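Local coordinates for protein enoyl-CoA hydratase, EchA12_1 (Mycobacterium marinum M, PDB 3QRE) that probably acts on acyl-coenzyme A thioesters in fatty acid metabolism, as a member of the enoyl-CoA hydratase/isomerase (crotonase) family, at residues Y33-G38 / P73-I78; R130-A135 / E230-Y235; I144-A149 / F176-I181. All blocks are in the same frame, centred on the assembly; numbering follows the deposited sequence.

Contact 1 of 3, residues Y33-G38 / P73-I78; sequences YEATPG and PGIRVI
A small, largely apolar contact joins Tyr33 and Ala35 of the edge strand 31-35 to Ile75, in the loop between helix 56-71 and strand 77-82. No hydrogen bond crosses between the segments, which bury 128 Å² together, and the backbones stay apart, with the CA atoms of Ala35 and Ile75 7.6 Å from each other. The gap is bridged by the arm of Ile75 that ends in CD1. The hydroxyl of Tyr33 arrives from the opposite direction: its OH lies 3.6 Å from CG1 of Ile75, and 3.9 Å separates the same OH from Ile75 CD1. From beside it, the methyl of Ala35 meets the end of the arm, CB to Ile75 CD1 at 3.9 Å. Tyr33 reaches this far because its ring swings trans to the main-chain nitrogen (chi1 -178°) and lies between the sheet, where it touches Ala41, and helix 56-71, where it touches Arg68 and Ala69. In Ile75, two successive turns near -60° (chi1 -62°, chi2 -61°) fold CD1 toward the edge strand. Ala41, on the strand lying between the two segments in the sheet, touches both Tyr33 and Ile75. Beyond the Ala35 end, Thr36 OG1 is hydrogen-bonded to Val40 N within the turn of the hairpin and to Glu230 OE1 on helix 221-235. On the other segment, Arg76 turns to the C-terminal end of that helix, with NH2 bonded to Cys236 O and NH1 more weakly to Ala233 O. The arrangement belongs to the crotonase fold, in which an N-terminal beta hairpin edges the main sheet and its second strand leads through helix 56-71, in a beta-alpha-beta crossover, to the neighbouring parallel strand 77-82.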
loop_
_atom_site.group_PDB
_atom_site.type_symbol
_atom_site.label_atom_id
_atom_site.label_comp_id
_atom_site.label_asym_id
_atom_site.label_seq_id
_atom_site.Cartn_x
_atom_site.Cartn_y
_atom_site.Cartn_z
ATOM N N TYR A 33 12.139 -29.253 -14.374
ATOM C CA TYR A 33 12.839 -29.008 -13.135
ATOM C C TYR A 33 14.370 -29.033 -13.327
ATOM O O TYR A 33 14.936 -29.994 -13.833
ATOM C CB TYR A 33 12.408 -30.051 -12.113
ATOM C CG TYR A 33 13.039 -29.886 -10.753
ATOM C CD1 TYR A 33 12.319 -29.307 -9.714
ATOM C CD2 TYR A 33 14.357 -30.319 -10.497
ATOM C CE1 TYR A 33 12.872 -29.150 -8.443
ATOM C CE2 TYR A 33 14.930 -30.156 -9.224
ATOM C CZ TYR A 33 14.168 -29.562 -8.199
ATOM O OH TYR A 33 14.664 -29.390 -6.927
ATOM N N GLU A 34 15.036 -27.981 -12.877
ATOM C CA GLU A 34 16.480 -27.887 -13.011
ATOM C C GLU A 34 17.100 -27.205 -11.789
ATOM O O GLU A 34 16.596 -26.186 -11.317
ATOM C CB GLU A 34 16.822 -27.136 -14.298
ATOM C CG GLU A 34 18.283 -26.776 -14.472
ATOM C CD GLU A 34 18.524 -25.877 -15.685
ATOM O OE1 GLU A 34 17.665 -25.832 -16.606
ATOM O OE2 GLU A 34 19.584 -25.209 -15.712
ATOM N N ALA A 35 18.190 -27.774 -11.284
ATOM C CA ALA A 35 18.901 -27.207 -10.135
ATOM C C ALA A 35 20.265 -26.599 -10.528
ATOM O O ALA A 35 21.088 -27.275 -11.155
ATOM C CB ALA A 35 19.070 -28.281 -9.067
ATOM N N THR A 36 20.509 -25.337 -10.169
ATOM C CA THR A 36 21.816 -24.715 -10.425
ATOM C C THR A 36 22.856 -25.182 -9.371
ATOM O O THR A 36 22.472 -25.716 -8.305
ATOM C CB THR A 36 21.765 -23.150 -10.477
ATOM O OG1 THR A 36 21.423 -22.621 -9.191
ATOM C CG2 THR A 36 20.778 -22.661 -11.509
ATOM N N PRO A 37 24.168 -24.995 -9.663
ATOM C CA PRO A 37 25.189 -25.300 -8.648
ATOM C C PRO A 37 24.966 -24.485 -7.373
ATOM O O PRO A 37 25.198 -24.996 -6.257
ATOM C CB PRO A 37 26.523 -24.917 -9.331
ATOM C CG PRO A 37 26.143 -24.021 -10.490
ATOM C CD PRO A 37 24.771 -24.524 -10.928
ATOM N N GLY A 38 24.487 -23.242 -7.541
ATOM C CA GLY A 38 24.208 -22.327 -6.422
ATOM C C GLY A 38 22.985 -22.633 -5.563
ATOM O O GLY A 38 22.695 -21.886 -4.627
ATOM N N PRO A 73 17.384 -30.495 0.778
ATOM C CA PRO A 73 18.148 -29.540 1.589
ATOM C C PRO A 73 19.285 -28.843 0.824
ATOM O O PRO A 73 19.820 -27.833 1.296
ATOM C CB PRO A 73 18.672 -30.382 2.765
ATOM C CG PRO A 73 18.614 -31.795 2.320
ATOM C CD PRO A 73 17.593 -31.895 1.213
ATOM N N GLY A 74 19.613 -29.351 -0.360
ATOM C CA GLY A 74 20.540 -28.655 -1.249
ATOM C C GLY A 74 19.907 -27.459 -1.953
ATOM O O GLY A 74 20.626 -26.595 -2.461
ATOM N N ILE A 75 18.565 -27.407 -1.993
ATOM C CA ILE A 75 17.845 -26.293 -2.625
ATOM C C ILE A 75 17.548 -25.183 -1.614
ATOM O O ILE A 75 16.914 -25.407 -0.578
ATOM C CB ILE A 75 16.517 -26.731 -3.308
ATOM C CG1 ILE A 75 16.774 -27.732 -4.455
ATOM C CG2 ILE A 75 15.719 -25.493 -3.816
ATOM C CD1 ILE A 75 17.663 -27.189 -5.629
ATOM N N ARG A 76 18.018 -23.988 -1.942
ATOM C CA ARG A 76 17.830 -22.806 -1.115
ATOM C C ARG A 76 16.693 -21.903 -1.604
ATOM O O ARG A 76 15.925 -21.373 -0.797
ATOM C CB ARG A 76 19.126 -22.008 -1.063
ATOM C CG ARG A 76 20.339 -22.811 -0.533
ATOM C CD ARG A 76 20.164 -23.074 0.939
ATOM N NE ARG A 76 19.424 -21.960 1.549
ATOM C CZ ARG A 76 19.963 -20.794 1.922
ATOM N NH1 ARG A 76 21.271 -20.570 1.776
ATOM N NH2 ARG A 76 19.183 -19.845 2.446
ATOM N N VAL A 77 16.603 -21.707 -2.918
ATOM C CA VAL A 77 15.626 -20.783 -3.488
ATOM C C VAL A 77 15.014 -21.399 -4.751
ATOM O O VAL A 77 15.679 -22.184 -5.468
ATOM C CB VAL A 77 16.262 -19.411 -3.815
ATOM C CG1 VAL A 77 15.199 -18.393 -4.228
ATOM C CG2 VAL A 77 17.036 -18.875 -2.628
ATOM N N ILE A 78 13.759 -21.036 -5.008
ATOM C CA ILE A 78 13.010 -21.494 -6.178
ATOM C C ILE A 78 12.769 -20.354 -7.171
ATOM O O ILE A 78 12.353 -19.255 -6.787
ATOM C CB ILE A 78 11.629 -22.085 -5.781
ATOM C CG1 ILE A 78 11.790 -23.288 -4.834
ATOM C CG2 ILE A 78 10.833 -22.475 -7.032
ATOM C CD1 ILE A 78 10.482 -23.705 -4.093
#

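Contact 2 of 3, residues R130-A135 / E230-Y235; sequences RKPVIA and EDIARY
Pro132, just before strand 133-137, and Ile134 within it pack against Ile232 of helix 221-235, a helix-on-sheet contact of the alpha/beta core of the crotonase fold. It is compact and buried, 85 Å² in all, and it rests on a single methyl. CD1 of Ile232 comes up to the rim of the Pro132 ring, outside its CB-CG bond, 4.0 Å from Pro132 CG, and is almost as near the next ring carbon, with 4.1 Å between it and Pro132 CB. The two side chains run past each other in opposite directions. More loosely, Ile134 CD1 approaches the same methyl, Ile232 CD1, at 4.3 Å. Pro132 and Ile134, two residues apart, both direct their CB toward the helix, while Val133 between them points away from it. Ile232 has CG1 set between its main-chain nitrogen and carbonyl carbon (chi1 85°), and the extended second torsion (chi2 -175°) then carries CD1 outward to the strand. Around these three residues the packing continues: Val77 and Met241 also touch Ile232, Val154 and Phe156 touch Ile134, and Leu196 and Ser197 of the second subunit pack on Pro132 and Ile232 respectively, so the contact borders a subunit interface. The strand entrance is held by polar bonds as well, Val133 N to Asp153 OD2 and Lys131 O from Lys245 NZ. Lys131 itself stretches out, nearly straight beyond CB, toward the C-terminal end of helix 56-71, a setting likely to favour a positive charge; its NZ is hydrogen-bonded there to Ala69 O and, more weakly, to Glu70 O, and also to Ile75 O in the following loop.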
loop_
_atom_site.group_PDB
_atom_site.type_symbol
_atom_site.label_atom_id
_atom_site.label_comp_id
_atom_site.label_asym_id
_atom_site.label_seq_id
_atom_site.Cartn_x
_atom_site.Cartn_y
_atom_site.Cartn_z
ATOM N N ARG A 130 8.697 -23.113 3.352
ATOM C CA ARG A 130 9.905 -22.677 4.021
ATOM C C ARG A 130 10.844 -21.873 3.106
ATOM O O ARG A 130 11.719 -21.159 3.593
ATOM C CB ARG A 130 10.645 -23.908 4.566
ATOM C CG ARG A 130 10.032 -24.514 5.851
ATOM C CD ARG A 130 10.839 -25.755 6.351
ATOM N NE ARG A 130 10.622 -26.922 5.493
ATOM C CZ ARG A 130 11.458 -27.331 4.525
ATOM N NH1 ARG A 130 12.605 -26.679 4.281
ATOM N NH2 ARG A 130 11.158 -28.411 3.803
ATOM N N LYS A 131 10.681 -21.993 1.794
ATOM C CA LYS A 131 11.650 -21.403 0.851
ATOM C C LYS A 131 11.012 -20.354 -0.053
ATOM O O LYS A 131 9.870 -20.505 -0.444
ATOM C CB LYS A 131 12.297 -22.515 -0.021
ATOM C CG LYS A 131 12.988 -23.574 0.817
ATOM C CD LYS A 131 13.537 -24.761 0.025
ATOM C CE LYS A 131 14.253 -25.682 1.049
ATOM N NZ LYS A 131 15.025 -26.833 0.452
ATOM N N PRO A 132 11.764 -19.309 -0.419
ATOM C CA PRO A 132 11.242 -18.249 -1.272
ATOM C C PRO A 132 11.023 -18.726 -2.708
ATOM O O PRO A 132 11.759 -19.604 -3.195
ATOM C CB PRO A 132 12.359 -17.185 -1.254
ATOM C CG PRO A 132 13.379 -17.675 -0.230
ATOM C CD PRO A 132 13.209 -19.142 -0.164
ATOM N N VAL A 133 10.023 -18.138 -3.382
ATOM C CA VAL A 133 9.804 -18.381 -4.796
ATOM C C VAL A 133 9.903 -17.040 -5.503
ATOM O O VAL A 133 9.228 -16.061 -5.117
ATOM C CB VAL A 133 8.433 -19.089 -5.065
ATOM C CG1 VAL A 133 8.266 -19.460 -6.538
ATOM C CG2 VAL A 133 8.289 -20.347 -4.208
ATOM N N ILE A 134 10.767 -16.985 -6.511
ATOM C CA ILE A 134 10.926 -15.813 -7.343
ATOM C C ILE A 134 10.267 -16.110 -8.693
ATOM O O ILE A 134 10.702 -17.019 -9.418
ATOM C CB ILE A 134 12.426 -15.461 -7.572
ATOM C CG1 ILE A 134 13.278 -15.571 -6.289
ATOM C CG2 ILE A 134 12.587 -14.093 -8.228
ATOM C CD1 ILE A 134 12.679 -14.894 -5.026
ATOM N N ALA A 135 9.224 -15.352 -9.032
ATOM C CA ALA A 135 8.622 -15.431 -10.349
ATOM C C ALA A 135 9.357 -14.555 -11.349
ATOM O O ALA A 135 9.627 -13.364 -11.090
ATOM C CB ALA A 135 7.124 -15.063 -10.302
ATOM N N GLU A 230 20.381 -16.326 -6.129
ATOM C CA GLU A 230 21.639 -16.740 -5.502
ATOM C C GLU A 230 22.165 -15.685 -4.527
ATOM O O GLU A 230 22.775 -16.033 -3.519
ATOM C CB GLU A 230 22.686 -17.144 -6.555
ATOM C CG GLU A 230 22.657 -18.668 -6.865
ATOM C CD GLU A 230 23.225 -19.018 -8.235
ATOM O OE1 GLU A 230 22.529 -19.715 -9.033
ATOM O OE2 GLU A 230 24.381 -18.591 -8.505
ATOM N N ASP A 231 21.906 -14.408 -4.821
ATOM C CA ASP A 231 22.182 -13.318 -3.879
ATOM C C ASP A 231 21.508 -13.564 -2.527
ATOM O O ASP A 231 22.194 -13.543 -1.500
ATOM C CB ASP A 231 21.758 -11.949 -4.436
ATOM C CG ASP A 231 22.875 -11.243 -5.208
ATOM O OD1 ASP A 231 23.855 -11.897 -5.666
ATOM O OD2 ASP A 231 22.774 -10.007 -5.362
ATOM N N ILE A 232 20.190 -13.823 -2.516
ATOM C CA ILE A 232 19.491 -14.075 -1.246
ATOM C C ILE A 232 19.905 -15.392 -0.589
ATOM O O ILE A 232 19.963 -15.490 0.645
ATOM C CB ILE A 232 17.913 -13.898 -1.331
ATOM C CG1 ILE A 232 17.215 -15.158 -1.816
ATOM C CG2 ILE A 232 17.525 -12.686 -2.194
ATOM C CD1 ILE A 232 15.722 -14.955 -2.022
ATOM N N ALA A 233 20.222 -16.386 -1.415
ATOM C CA ALA A 233 20.723 -17.660 -0.931
ATOM C C ALA A 233 22.045 -17.499 -0.175
ATOM O O ALA A 233 22.287 -18.191 0.825
ATOM C CB ALA A 233 20.885 -18.642 -2.072
ATOM N N ARG A 234 22.895 -16.582 -0.622
ATOM C CA ARG A 234 24.110 -16.323 0.125
ATOM C C ARG A 234 23.793 -15.513 1.386
ATOM O O ARG A 234 24.298 -15.831 2.469
ATOM C CB ARG A 234 25.180 -15.639 -0.747
ATOM N N TYR A 235 22.935 -14.499 1.266
ATOM C CA TYR A 235 22.691 -13.605 2.396
ATOM C C TYR A 235 21.946 -14.209 3.607
ATOM O O TYR A 235 22.315 -13.939 4.749
ATOM C CB TYR A 235 22.055 -12.276 1.967
ATOM C CG TYR A 235 21.559 -11.462 3.159
ATOM C CD1 TYR A 235 22.447 -10.737 3.977
ATOM C CD2 TYR A 235 20.196 -11.459 3.499
ATOM C CE1 TYR A 235 21.967 -10.006 5.096
ATOM C CE2 TYR A 235 19.716 -10.755 4.594
ATOM C CZ TYR A 235 20.591 -10.033 5.392
ATOM O OH TYR A 235 20.059 -9.349 6.466
#

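Contact 3 of 3, residues I144-A149 / F176-I181; sequences IGLTQA and FGISWI
Thr147 presents both branches to the start of helix 178-185. Its OG1 lies against the aliphatic side chain of Ile178, 3.4 Å from Ile178 CB, and meets the end of the same chain at 3.5 Å, OG1 to Ile178 CD1. The methyl faces the backbone instead, with Thr147 CG2 3.8 Å from Ile178 N. Ile178 holds CG1 trans to its main-chain nitrogen (chi1 -166°), and CD1 continues to Leu146, whose CD2 it meets at 4.1 Å, the two side chains crossing near a right angle. Phe167 touches both Thr147 and Ile178.

Behind Ile178, Gly177 occupies the N-cap position, and its carbonyl oxygen accepts from both Trp180 N and Ile181 N, fixing the first turn. Phe176 CD2 sits 3.7 Å above one face of the Trp180 ring, toward its rim; His124 stacks on Phe176. In crotonase-fold relatives the N-terminal end of the helix equivalent to 144-151 lines the oxyanion hole. Here that helix packs through Leu146 on Cys141 of strand 141-142 and through Leu150 on Ile178 and Ile181, while Trp188 of the second subunit meets helix 178-185 at Trp180 and Ile181.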
loop_
_atom_site.group_PDB
_atom_site.type_symbol
_atom_site.label_atom_id
_atom_site.label_comp_id
_atom_site.label_asym_id
_atom_site.label_seq_id
_atom_site.Cartn_x
_atom_site.Cartn_y
_atom_site.Cartn_z
ATOM N N ILE A 144 -5.617 -17.203 -13.447
ATOM C CA ILE A 144 -4.924 -18.030 -12.487
ATOM C C ILE A 144 -3.392 -17.826 -12.545
ATOM O O ILE A 144 -2.714 -17.913 -11.510
ATOM C CB ILE A 144 -5.333 -19.510 -12.649
ATOM C CG1 ILE A 144 -4.394 -20.449 -11.875
ATOM C CG2 ILE A 144 -5.362 -19.861 -14.119
ATOM C CD1 ILE A 144 -5.122 -21.524 -11.031
ATOM N N GLY A 145 -2.868 -17.524 -13.732
ATOM C CA GLY A 145 -1.469 -17.161 -13.877
ATOM C C GLY A 145 -1.049 -15.910 -13.102
ATOM O O GLY A 145 0.076 -15.845 -12.579
ATOM N N LEU A 146 -1.934 -14.915 -13.029
ATOM C CA LEU A 146 -1.685 -13.743 -12.191
ATOM C C LEU A 146 -1.755 -14.132 -10.699
ATOM O O LEU A 146 -0.903 -13.754 -9.900
ATOM C CB LEU A 146 -2.687 -12.627 -12.516
ATOM C CG LEU A 146 -2.551 -11.382 -11.640
ATOM C CD1 LEU A 146 -1.198 -10.680 -11.867
ATOM C CD2 LEU A 146 -3.722 -10.415 -11.905
ATOM N N THR A 147 -2.770 -14.905 -10.332
ATOM C CA THR A 147 -2.863 -15.385 -8.957
ATOM C C THR A 147 -1.595 -16.125 -8.515
ATOM O O THR A 147 -1.025 -15.788 -7.466
ATOM C CB THR A 147 -4.128 -16.214 -8.737
ATOM O OG1 THR A 147 -5.241 -15.430 -9.156
ATOM C CG2 THR A 147 -4.307 -16.559 -7.261
ATOM N N GLN A 148 -1.134 -17.091 -9.312
ATOM C CA GLN A 148 0.082 -17.816 -8.963
ATOM C C GLN A 148 1.332 -16.927 -8.851
ATOM O O GLN A 148 2.142 -17.146 -7.951
ATOM C CB GLN A 148 0.379 -18.966 -9.930
ATOM C CG GLN A 148 -0.090 -20.332 -9.419
ATOM C CD GLN A 148 0.546 -20.806 -8.085
ATOM O OE1 GLN A 148 1.435 -20.170 -7.470
ATOM N NE2 GLN A 148 0.060 -21.938 -7.633
ATOM N N ALA A 149 1.486 -15.972 -9.775
ATOM C CA ALA A 149 2.608 -15.026 -9.752
ATOM C C ALA A 149 2.581 -14.245 -8.465
ATOM O O ALA A 149 3.601 -14.138 -7.797
ATOM C CB ALA A 149 2.575 -14.073 -10.966
ATOM N N PHE A 176 -8.653 -17.407 -0.322
ATOM C CA PHE A 176 -7.210 -17.177 -0.456
ATOM C C PHE A 176 -6.766 -17.068 -1.928
ATOM O O PHE A 176 -5.585 -17.235 -2.230
ATOM C CB PHE A 176 -6.371 -18.230 0.292
ATOM C CG PHE A 176 -6.713 -18.374 1.757
ATOM C CD1 PHE A 176 -7.443 -19.477 2.209
ATOM C CD2 PHE A 176 -6.310 -17.430 2.672
ATOM C CE1 PHE A 176 -7.777 -19.625 3.549
ATOM C CE2 PHE A 176 -6.637 -17.561 4.021
ATOM C CZ PHE A 176 -7.377 -18.664 4.458
ATOM N N GLY A 177 -7.707 -16.800 -2.836
ATOM C CA GLY A 177 -7.370 -16.578 -4.242
ATOM C C GLY A 177 -7.036 -15.116 -4.560
ATOM O O GLY A 177 -6.576 -14.373 -3.696
ATOM N N ILE A 178 -7.284 -14.702 -5.801
ATOM C CA ILE A 178 -6.963 -13.348 -6.266
ATOM C C ILE A 178 -7.661 -12.234 -5.440
ATOM O O ILE A 178 -7.102 -11.147 -5.241
ATOM C CB ILE A 178 -7.358 -13.181 -7.751
ATOM C CG1 ILE A 178 -6.722 -11.927 -8.351
ATOM C CG2 ILE A 178 -8.925 -13.134 -7.903
ATOM C CD1 ILE A 178 -5.205 -11.996 -8.459
ATOM N N SER A 179 -8.867 -12.484 -4.945
ATOM C CA SER A 179 -9.575 -11.406 -4.237
ATOM C C SER A 179 -8.988 -11.228 -2.836
ATOM O O SER A 179 -9.247 -10.233 -2.171
ATOM C CB SER A 179 -11.061 -11.683 -4.171
ATOM O OG SER A 179 -11.278 -12.735 -3.251
ATOM N N TRP A 180 -8.175 -12.195 -2.422
ATOM C CA TRP A 180 -7.398 -12.128 -1.192
ATOM C C TRP A 180 -6.036 -11.440 -1.444
ATOM O O TRP A 180 -5.755 -10.384 -0.858
ATOM C CB TRP A 180 -7.199 -13.549 -0.650
ATOM C CG TRP A 180 -6.407 -13.644 0.610
ATOM C CD1 TRP A 180 -6.844 -13.326 1.878
ATOM C CD2 TRP A 180 -5.052 -14.127 0.765
ATOM N NE1 TRP A 180 -5.843 -13.572 2.794
ATOM C CE2 TRP A 180 -4.740 -14.067 2.145
ATOM C CE3 TRP A 180 -4.077 -14.594 -0.124
ATOM C CZ2 TRP A 180 -3.496 -14.463 2.657
ATOM C CZ3 TRP A 180 -2.830 -14.990 0.392
ATOM C CH2 TRP A 180 -2.565 -14.931 1.767
ATOM N N ILE A 181 -5.203 -12.023 -2.318
ATOM C CA ILE A 181 -3.845 -11.516 -2.525
ATOM C C ILE A 181 -3.777 -10.123 -3.175
ATOM O O ILE A 181 -3.024 -9.256 -2.728
ATOM C CB ILE A 181 -2.939 -12.579 -3.280
ATOM C CG1 ILE A 181 -1.440 -12.204 -3.188
ATOM C CG2 ILE A 181 -3.457 -12.889 -4.730
ATOM C CD1 ILE A 181 -0.960 -12.085 -1.702
#

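In the fold
Contacts 1 and 2 are neighbours, their centres 10 Å apart, and both reach the same sheet, where strands 77-82 and 133-137 are neighbours, joined by a probable hydrogen bond from Ile134 N to Ile78 O (2.8 Å). Contact 3 lies on the opposite side of the chain's centre, its centre 21 Å from that of contact 2 and 25 Å from that of contact 1. Along the chain contact 1 closes first; both segments of contact 3 then fall between residues 130-135 and 230-235. Helix 221-235, late in the chain, thus packs back on strand 133-137 of the main sheet after the chain has passed through the helices of contact 3.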